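Local coordinates for protein malate dehydrogenase (Picrophilus torridus, PDB 4BGV) that probably catalyses the reversible, NAD-dependent oxidation of malate to oxaloacetate, a step of the tricarboxylic acid cycle, at residues 158-163 with 208-213; 130-135 with 314-319; 223-226 with 230-233. All coordinates share one frame; numbering follows the deposited sequence. Where two conformers were deposited one is given.

Interaction 1 (158-163 with 208-213)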
loop_
_atom_site.group_PDB
_atom_site.type_symbol
_atom_site.label_atom_id
_atom_site.label_comp_id
_atom_site.label_asym_id
_atom_site.label_seq_id
_atom_site.Cartn_x
_atom_site.Cartn_y
_atom_site.Cartn_z
ATOM N N ARG A 158 -15.398 -16.450 -1.777
ATOM C CA ARG A 158 -14.389 -16.140 -2.797
ATOM C C ARG A 158 -13.071 -16.901 -2.581
ATOM O O ARG A 158 -12.425 -17.337 -3.537
ATOM C CB ARG A 158 -14.088 -14.639 -2.826
ATOM C CG ARG A 158 -15.229 -13.789 -3.380
ATOM C CD ARG A 158 -14.937 -12.290 -3.124
ATOM N NE ARG A 158 -13.823 -11.801 -3.929
ATOM C CZ ARG A 158 -13.264 -10.604 -3.775
ATOM N NH1 ARG A 158 -13.723 -9.789 -2.833
ATOM N NH2 ARG A 158 -12.249 -10.226 -4.555
ATOM N N THR A 159 -12.656 -17.018 -1.327
ATOM C CA THR A 159 -11.429 -17.758 -1.017
ATOM C C THR A 159 -11.551 -19.204 -1.511
ATOM O O THR A 159 -10.650 -19.717 -2.181
ATOM C CB THR A 159 -11.148 -17.760 0.496
ATOM O OG1 THR A 159 -10.998 -16.406 0.954
ATOM C CG2 THR A 159 -9.885 -18.560 0.815
ATOM N N PHE A 160 -12.683 -19.843 -1.202
ATOM C CA PHE A 160 -12.905 -21.247 -1.543
ATOM C C PHE A 160 -12.959 -21.453 -3.063
ATOM O O PHE A 160 -12.380 -22.419 -3.604
ATOM C CB PHE A 160 -14.195 -21.771 -0.893
ATOM C CG PHE A 160 -14.262 -21.574 0.612
ATOM C CD1 PHE A 160 -13.111 -21.593 1.394
ATOM C CD2 PHE A 160 -15.490 -21.387 1.241
ATOM C CE1 PHE A 160 -13.183 -21.417 2.786
ATOM C CE2 PHE A 160 -15.573 -21.205 2.628
ATOM C CZ PHE A 160 -14.415 -21.222 3.401
ATOM N N LEU A 161 -13.667 -20.561 -3.748
ATOM C CA LEU A 161 -13.758 -20.619 -5.207
ATOM C C LEU A 161 -12.386 -20.428 -5.859
ATOM O O LEU A 161 -12.016 -21.155 -6.792
ATOM C CB LEU A 161 -14.716 -19.542 -5.718
ATOM C CG LEU A 161 -16.210 -19.743 -5.475
ATOM C CD1 LEU A 161 -16.977 -18.476 -5.844
ATOM C CD2 LEU A 161 -16.712 -20.921 -6.306
ATOM N N ALA A 162 -11.640 -19.439 -5.377
ATOM C CA ALA A 162 -10.348 -19.121 -5.969
ATOM C C ALA A 162 -9.378 -20.283 -5.800
ATOM O O ALA A 162 -8.634 -20.621 -6.714
ATOM C CB ALA A 162 -9.779 -17.845 -5.346
ATOM N N GLN A 163 -9.404 -20.926 -4.639
ATOM C CA GLN A 163 -8.515 -22.056 -4.455
ATOM C C GLN A 163 -8.952 -23.252 -5.290
ATOM O O GLN A 163 -8.116 -23.988 -5.794
ATOM C CB GLN A 163 -8.339 -22.396 -2.970
ATOM C CG GLN A 163 -7.647 -21.235 -2.213
ATOM C CD GLN A 163 -6.649 -21.688 -1.143
ATOM O OE1 GLN A 163 -5.450 -21.357 -1.199
ATOM N NE2 GLN A 163 -7.144 -22.416 -0.148
ATOM N N ASP A 208 -22.034 -26.733 -4.737
ATOM C CA ASP A 208 -22.829 -26.975 -3.538
ATOM C C ASP A 208 -21.936 -27.192 -2.312
ATOM O O ASP A 208 -22.265 -26.741 -1.214
ATOM C CB ASP A 208 -23.784 -28.156 -3.735
ATOM C CG ASP A 208 -24.899 -27.835 -4.713
ATOM O OD1 ASP A 208 -25.079 -26.641 -5.033
ATOM O OD2 ASP A 208 -25.600 -28.767 -5.150
ATOM N N GLU A 209 -20.817 -27.887 -2.496
ATOM C CA GLU A 209 -19.867 -28.118 -1.408
ATOM C C GLU A 209 -19.313 -26.804 -0.879
ATOM O O GLU A 209 -19.177 -26.603 0.330
ATOM C CB GLU A 209 -18.705 -28.995 -1.886
ATOM C CG GLU A 209 -19.084 -30.422 -2.231
ATOM C CD GLU A 209 -17.900 -31.231 -2.748
ATOM O OE1 GLU A 209 -16.797 -30.662 -2.877
ATOM O OE2 GLU A 209 -18.066 -32.437 -3.023
ATOM N N ILE A 210 -18.987 -25.913 -1.803
ATOM C CA ILE A 210 -18.397 -24.629 -1.457
ATOM C C ILE A 210 -19.432 -23.708 -0.794
ATOM O O ILE A 210 -19.115 -22.983 0.151
ATOM C CB ILE A 210 -17.748 -23.994 -2.693
ATOM C CG1 ILE A 210 -16.494 -24.796 -3.072
ATOM C CG2 ILE A 210 -17.406 -22.514 -2.440
ATOM C CD1 ILE A 210 -15.785 -24.313 -4.334
ATOM N N VAL A 211 -20.672 -23.773 -1.275
ATOM C CA VAL A 211 -21.764 -23.042 -0.656
ATOM C C VAL A 211 -21.973 -23.477 0.799
ATOM O O VAL A 211 -22.104 -22.647 1.697
ATOM C CB VAL A 211 -23.043 -23.182 -1.480
ATOM C CG1 VAL A 211 -24.253 -22.706 -0.694
ATOM C CG2 VAL A 211 -22.884 -22.396 -2.802
ATOM N N LYS A 212 -21.981 -24.785 1.039
ATOM C CA LYS A 212 -22.160 -25.291 2.390
ATOM C C LYS A 212 -20.999 -24.892 3.314
ATOM O O LYS A 212 -21.222 -24.488 4.459
ATOM C CB LYS A 212 -22.372 -26.809 2.371
ATOM C CG LYS A 212 -22.757 -27.404 3.712
ATOM C CD LYS A 212 -23.120 -28.879 3.589
ATOM C CE LYS A 212 -24.549 -29.064 3.110
ATOM N NZ LYS A 212 -25.018 -30.462 3.343
ATOM N N ARG A 213 -19.760 -24.995 2.826
ATOM C CA ARG A 213 -18.610 -24.548 3.625
ATOM C C ARG A 213 -18.732 -23.087 3.982
ATOM O O ARG A 213 -18.351 -22.686 5.078
ATOM C CB ARG A 213 -17.284 -24.785 2.900
ATOM C CG ARG A 213 -16.040 -24.550 3.761
ATOM C CD ARG A 213 -14.771 -24.831 2.970
ATOM N NE ARG A 213 -13.572 -24.578 3.766
ATOM C CZ ARG A 213 -12.335 -24.605 3.281
ATOM N NH1 ARG A 213 -12.123 -24.865 1.982
ATOM N NH2 ARG A 213 -11.310 -24.355 4.090
#
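Arg213 lies flat across the ring of Phe160, joining helix 204-215 to helix 150-165 in the alpha/beta C-terminal domain of the LDH/MDH superfamily. The two helices run nearly antiparallel, at 149°, with the axes of the short segments 9.8 Å apart. Arg213 holds CG opposite its backbone N (chi1 -171°) and then runs extended from CG to NE, which carries it along the ring face. Arg213 CB comes within 4.0 Å of Phe160 CE2, at the start of the overlap. One bond on, Arg213 CG stands 3.6 Å from Phe160 CE2. Arg213 CD sits over the middle of the ring, 3.6 Å from the centroid of the Phe160 ring and almost on the ring normal, a CH-pi contact. The guanidinium then continues as a cation-pi stack, tilted only 11° from the ring, with Arg213 NE 3.3 Å from Phe160 CE1. NH2 turns to a salt bridge with Glu220, which probably helps fix the rotation of the group. Glu48 of the second subunit also packs on Phe160. Below this polar cover the contact is aliphatic: Leu161 CD2 meets Ile210 CD1 at 4.0 Å, and Ile210 CG2 presses on Phe160 CB at 3.6 Å. At the tip of the arginine, Arg213 NH1 rests 3.5 Å from Phe160 CD1.

Interaction 2 (130-135 with 314-319)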
loop_
_atom_site.group_PDB
_atom_site.type_symbol
_atom_site.label_atom_id
_atom_site.label_comp_id
_atom_site.label_asym_id
_atom_site.label_seq_id
_atom_site.Cartn_x
_atom_site.Cartn_y
_atom_site.Cartn_z
ATOM N N MET A 130 -28.963 -7.413 15.865
ATOM C CA MET A 130 -28.228 -6.497 16.735
ATOM C C MET A 130 -28.237 -5.068 16.188
ATOM O O MET A 130 -28.266 -4.118 16.966
ATOM C CB MET A 130 -26.797 -6.984 17.000
ATOM C CG MET A 130 -26.740 -8.305 17.762
ATOM S SD MET A 130 -27.756 -8.336 19.252
ATOM C CE MET A 130 -28.502 -9.953 19.118
ATOM N N ALA A 131 -28.227 -4.916 14.861
ATOM C CA ALA A 131 -28.410 -3.603 14.250
ATOM C C ALA A 131 -29.803 -3.055 14.554
ATOM O O ALA A 131 -29.979 -1.869 14.835
ATOM C CB ALA A 131 -28.171 -3.663 12.724
ATOM N N TYR A 132 -30.801 -3.928 14.483
ATOM C CA TYR A 132 -32.167 -3.551 14.841
ATOM C C TYR A 132 -32.228 -3.068 16.289
ATOM O O TYR A 132 -32.822 -2.030 16.580
ATOM C CB TYR A 132 -33.107 -4.731 14.595
ATOM C CG TYR A 132 -34.573 -4.439 14.815
ATOM C CD1 TYR A 132 -35.223 -3.415 14.116
ATOM C CD2 TYR A 132 -35.310 -5.186 15.715
ATOM C CE1 TYR A 132 -36.571 -3.153 14.324
ATOM C CE2 TYR A 132 -36.649 -4.937 15.925
ATOM C CZ TYR A 132 -37.276 -3.925 15.228
ATOM O OH TYR A 132 -38.608 -3.697 15.456
ATOM N N ALA A 133 -31.558 -3.783 17.188
ATOM C CA ALA A 133 -31.508 -3.360 18.586
ATOM C C ALA A 133 -30.796 -2.012 18.755
ATOM O O ALA A 133 -31.232 -1.165 19.537
ATOM C CB ALA A 133 -30.842 -4.430 19.449
ATOM N N ILE A 134 -29.695 -1.822 18.036
ATOM C CA ILE A 134 -28.966 -0.553 18.109
ATOM C C ILE A 134 -29.873 0.596 17.651
ATOM O O ILE A 134 -29.883 1.678 18.251
ATOM C CB ILE A 134 -27.652 -0.601 17.291
ATOM C CG1 ILE A 134 -26.602 -1.471 18.002
ATOM C CG2 ILE A 134 -27.084 0.811 17.049
ATOM C CD1 ILE A 134 -26.050 -0.875 19.330
ATOM N N TYR A 135 -30.657 0.334 16.606
ATOM C CA TYR A 135 -31.605 1.294 16.074
ATOM C C TYR A 135 -32.662 1.643 17.125
ATOM O O TYR A 135 -32.919 2.808 17.394
ATOM C CB TYR A 135 -32.281 0.716 14.815
ATOM C CG TYR A 135 -33.438 1.548 14.315
ATOM C CD1 TYR A 135 -33.282 2.915 14.094
ATOM C CD2 TYR A 135 -34.679 0.978 14.059
ATOM C CE1 TYR A 135 -34.333 3.689 13.632
ATOM C CE2 TYR A 135 -35.739 1.748 13.588
ATOM C CZ TYR A 135 -35.553 3.106 13.382
ATOM O OH TYR A 135 -36.586 3.892 12.915
ATOM N N ILE A 314 -38.560 -10.979 18.977
ATOM C CA ILE A 314 -37.944 -11.214 20.280
ATOM C C ILE A 314 -37.286 -9.928 20.798
ATOM O O ILE A 314 -37.409 -9.592 21.980
ATOM C CB ILE A 314 -36.929 -12.381 20.216
ATOM C CG1 ILE A 314 -37.673 -13.700 19.976
ATOM C CG2 ILE A 314 -36.090 -12.457 21.495
ATOM C CD1 ILE A 314 -36.771 -14.878 19.720
ATOM N N ALA A 315 -36.616 -9.200 19.903
ATOM C CA ALA A 315 -36.018 -7.915 20.264
ATOM C C ALA A 315 -37.078 -6.890 20.686
ATOM O O ALA A 315 -36.913 -6.199 21.701
ATOM C CB ALA A 315 -35.172 -7.381 19.129
ATOM N N ASP A 316 -38.164 -6.800 19.921
ATOM C CA ASP A 316 -39.299 -5.950 20.308
ATOM C C ASP A 316 -39.789 -6.283 21.720
ATOM O O ASP A 316 -39.962 -5.393 22.550
ATOM C CB ASP A 316 -40.472 -6.107 19.335
ATOM C CG ASP A 316 -40.168 -5.561 17.957
ATOM O OD1 ASP A 316 -39.234 -4.739 17.829
ATOM O OD2 ASP A 316 -40.877 -5.953 17.007
ATOM N N ASP A 317 -40.008 -7.570 21.977
ATOM C CA ASP A 317 -40.489 -8.030 23.274
ATOM C C ASP A 317 -39.529 -7.659 24.402
ATOM O O ASP A 317 -39.962 -7.191 25.457
ATOM C CB ASP A 317 -40.734 -9.543 23.247
ATOM C CG ASP A 317 -41.133 -10.093 24.598
ATOM O OD1 ASP A 317 -42.314 -9.944 24.988
ATOM O OD2 ASP A 317 -40.262 -10.689 25.269
ATOM N N TYR A 318 -38.232 -7.863 24.181
ATOM C CA TYR A 318 -37.235 -7.454 25.166
ATOM C C TYR A 318 -37.341 -5.963 25.474
ATOM O O TYR A 318 -37.353 -5.569 26.638
ATOM C CB TYR A 318 -35.811 -7.786 24.703
ATOM C CG TYR A 318 -34.747 -7.416 25.719
ATOM C CD1 TYR A 318 -34.390 -8.299 26.727
ATOM C CD2 TYR A 318 -34.100 -6.182 25.666
ATOM C CE1 TYR A 318 -33.421 -7.966 27.659
ATOM C CE2 TYR A 318 -33.131 -5.838 26.591
ATOM C CZ TYR A 318 -32.793 -6.733 27.583
ATOM O OH TYR A 318 -31.831 -6.405 28.508
ATOM N N PHE A 319 -37.403 -5.139 24.430
ATOM C CA PHE A 319 -37.478 -3.690 24.615
ATOM C C PHE A 319 -38.769 -3.291 25.329
ATOM O O PHE A 319 -38.771 -2.402 26.184
ATOM C CB PHE A 319 -37.349 -2.949 23.278
ATOM C CG PHE A 319 -35.924 -2.638 22.886
ATOM C CD1 PHE A 319 -35.114 -3.615 22.324
ATOM C CD2 PHE A 319 -35.403 -1.366 23.072
ATOM C CE1 PHE A 319 -33.810 -3.333 21.961
ATOM C CE2 PHE A 319 -34.094 -1.070 22.707
ATOM C CZ PHE A 319 -33.295 -2.058 22.152
#
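Tyr132 gives its hydroxyl to Asp316 in the one hydrogen bond between segments 130-135 and 314-319, which join helix 127-138 of the NAD-binding domain to the C-terminal helix 295-321. Tyr132 OH lies 2.7 Å from Asp316 OD1 and meets the syn lone pair of that oxygen, on the side of OD2. The phenol and carboxylate planes are turned 63° apart, and Asp316 OD1 stays near the plane of the ring, at its edge, only 3.2 Å from Tyr132 CE2. Further back along the same edge, Tyr132 CD2 touches Ala315 CB at 4.1 Å. The second patch is apolar apart from one carbonyl: Ala133 CB rests 4.0 Å from Phe319 CE1, while the carbonyl O of Ala133 comes within 3.4 Å of Phe319 CZ.

Behind these contacts, Tyr132 has CG trans to its backbone N (chi1 -175°), which swings the ring off the side of its helix and across to Asp316. The carboxylate has a second partner, for Lys136 NZ forms a salt bridge with the same OD1; this shared grip probably favours the ionised acid and limits its turning. Small residues let the backbones approach, the CA atoms of Ala133 and Ala315 being 6.6 Å apart. The segment axes approach to 10.4 Å and are inclined at 33°, so the helices run roughly parallel.

Helix 127-138 is the crossover between the adjacent parallel strands 119-122 and 145-147 of the Rossmann-type sheet, and strand 272-281 packs against it through Leu272 and Phe273, both touching Tyr132. Helix 93-114 touches both partners, Leu97 and Met104 meeting Met130 while Ile101 and Lys105 meet Tyr318 and Phe319.

Interaction 3 (223-226 with 230-233)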
loop_
_atom_site.group_PDB
_atom_site.type_symbol
_atom_site.label_atom_id
_atom_site.label_comp_id
_atom_site.label_asym_id
_atom_site.label_seq_id
_atom_site.Cartn_x
_atom_site.Cartn_y
_atom_site.Cartn_z
ATOM N N ASN A 223 -13.900 -24.492 15.278
ATOM C CA ASN A 223 -13.369 -25.824 15.539
ATOM C C ASN A 223 -11.842 -25.834 15.588
ATOM O O ASN A 223 -11.243 -26.561 16.380
ATOM C CB ASN A 223 -13.849 -26.840 14.507
ATOM C CG ASN A 223 -13.092 -28.146 14.611
ATOM O OD1 ASN A 223 -13.270 -28.901 15.571
ATOM N ND2 ASN A 223 -12.227 -28.412 13.636
ATOM N N LEU A 224 -11.219 -25.015 14.755
ATOM C CA LEU A 224 -9.767 -24.982 14.687
ATOM C C LEU A 224 -9.165 -24.214 15.865
ATOM O O LEU A 224 -8.108 -24.603 16.390
ATOM C CB LEU A 224 -9.323 -24.393 13.350
ATOM C CG LEU A 224 -9.691 -25.270 12.148
ATOM C CD1 LEU A 224 -9.497 -24.553 10.811
ATOM C CD2 LEU A 224 -8.883 -26.542 12.180
ATOM N N TYR A 225 -9.842 -23.150 16.298
ATOM C CA TYR A 225 -9.364 -22.317 17.412
ATOM C C TYR A 225 -9.681 -22.910 18.788
ATOM O O TYR A 225 -8.968 -22.646 19.764
ATOM C CB TYR A 225 -9.994 -20.922 17.344
ATOM C CG TYR A 225 -9.379 -19.977 16.332
ATOM C CD1 TYR A 225 -8.181 -20.288 15.685
ATOM C CD2 TYR A 225 -9.980 -18.750 16.052
ATOM C CE1 TYR A 225 -7.619 -19.404 14.770
ATOM C CE2 TYR A 225 -9.425 -17.865 15.140
ATOM C CZ TYR A 225 -8.239 -18.203 14.507
ATOM O OH TYR A 225 -7.664 -17.332 13.607
ATOM N N LYS A 226 -10.758 -23.695 18.857
ATOM C CA LYS A 226 -11.233 -24.339 20.093
ATOM C C LYS A 226 -11.844 -23.374 21.113
ATOM O O LYS A 226 -12.929 -23.622 21.622
ATOM C CB LYS A 226 -10.144 -25.182 20.775
ATOM C CG LYS A 226 -9.451 -26.184 19.861
ATOM C CD LYS A 226 -10.422 -27.222 19.365
ATOM C CE LYS A 226 -9.753 -28.289 18.504
ATOM N NZ LYS A 226 -10.825 -29.100 17.834
ATOM N N ALA A 230 -13.431 -16.659 14.704
ATOM C CA ALA A 230 -12.635 -15.965 13.682
ATOM C C ALA A 230 -12.473 -14.480 14.006
ATOM O O ALA A 230 -13.381 -13.861 14.577
ATOM C CB ALA A 230 -13.291 -16.129 12.308
ATOM N N PHE A 231 -11.330 -13.908 13.627
ATOM C CA PHE A 231 -11.119 -12.479 13.800
ATOM C C PHE A 231 -10.346 -11.789 12.669
ATOM O O PHE A 231 -10.595 -10.627 12.389
ATOM C CB PHE A 231 -10.513 -12.134 15.176
ATOM C CG PHE A 231 -9.226 -12.836 15.477
ATOM C CD1 PHE A 231 -9.229 -14.151 15.949
ATOM C CD2 PHE A 231 -8.007 -12.173 15.327
ATOM C CE1 PHE A 231 -8.028 -14.796 16.258
ATOM C CE2 PHE A 231 -6.805 -12.813 15.632
ATOM C CZ PHE A 231 -6.811 -14.125 16.094
ATOM N N TYR A 232 -9.425 -12.492 12.020
ATOM C CA TYR A 232 -8.677 -11.866 10.928
ATOM C C TYR A 232 -9.547 -11.527 9.724
ATOM O O TYR A 232 -9.562 -10.378 9.263
ATOM C CB TYR A 232 -7.490 -12.731 10.484
ATOM C CG TYR A 232 -6.359 -12.743 11.487
ATOM C CD1 TYR A 232 -5.668 -11.559 11.793
ATOM C CD2 TYR A 232 -5.982 -13.920 12.134
ATOM C CE1 TYR A 232 -4.626 -11.552 12.705
ATOM C CE2 TYR A 232 -4.925 -13.926 13.057
ATOM C CZ TYR A 232 -4.262 -12.741 13.336
ATOM O OH TYR A 232 -3.237 -12.719 14.257
ATOM N N ALA A 233 -10.245 -12.522 9.188
ATOM C CA ALA A 233 -11.123 -12.260 8.043
ATOM C C ALA A 233 -12.295 -11.324 8.405
ATOM O O ALA A 233 -12.581 -10.382 7.657
ATOM C CB ALA A 233 -11.607 -13.562 7.394
#
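Tyr225 and Phe231 meet through two different first torsions. Tyr225 holds CG beside its backbone N and opposite the carbonyl carbon (chi1 -78°), sending the phenol out from the side of the last turn of helix 217-225, toward Phe231. Phe231 places CG between N and the carbonyl carbon (chi1 56°), the crowded position, which turns the ring toward the phenol. The rings are inclined at 36° with centroids 5.7 Å apart, an oblique aromatic pair. CE1 of Phe231 does most of the touching: it lies 3.6 Å from Tyr225 CE2 and 3.7 Å from Tyr225 OH. Tyr225 CE2 also packs against the backbone, 4.0 Å from Ala230 CA, and Tyr225 OH approaches Tyr232 CD2 at 4.1 Å. Tyr232 in turn has Phe231 CE2 3.3 Å above one face of its ring, offset toward the rim.

The polar end of Tyr225 is held by another chain. Asp45 of the second subunit uses OD2 to bond Tyr225 OH and the backbone N of Phe231 and Tyr232, while its OD1 takes the N of Ala233; the carboxylate thus sits at the N-terminal end of helix 232-246, where the helix dipole would probably favour its negative charge. An alanine in place of Tyr225 would probably leave Asp45 of the second subunit without one of its donors and Phe231 CE1 without its aromatic neighbour.

Ala230 packs on Arg156, a probable substrate-binding residue, and Phe231 on Ala12, Val13 and Thr16 of helix 12-23. Here the loop between helices 217-225 and 232-246 forms a subunit interface, with Phe231 at the N-cap position of the second helix, beside the glycine-rich loop that in Rossmann-type dehydrogenases binds NAD.

All three contacts have buried hearts, with Arg213 in interaction 1 and Asp316 in interaction 2 at a partly exposed rim. Interactions 1 and 3 belong to the C-terminal domain, their centres about 17 Å apart, and their helices 204-215 and 217-225 follow each other; both touch the second subunit. Interaction 2 lies across the chain's centre from interaction 1, about 33 Å between centres, and ties the NAD-binding domain to the C-terminal helix. Their chemistry differs: a cation-pi stack above aliphatic packing in interaction 1, a phenol-carboxylate bond beside small apolar contacts, all within one chain, in interaction 2, and in interaction 3 aromatic packing whose polar atoms are bonded across the subunit boundary.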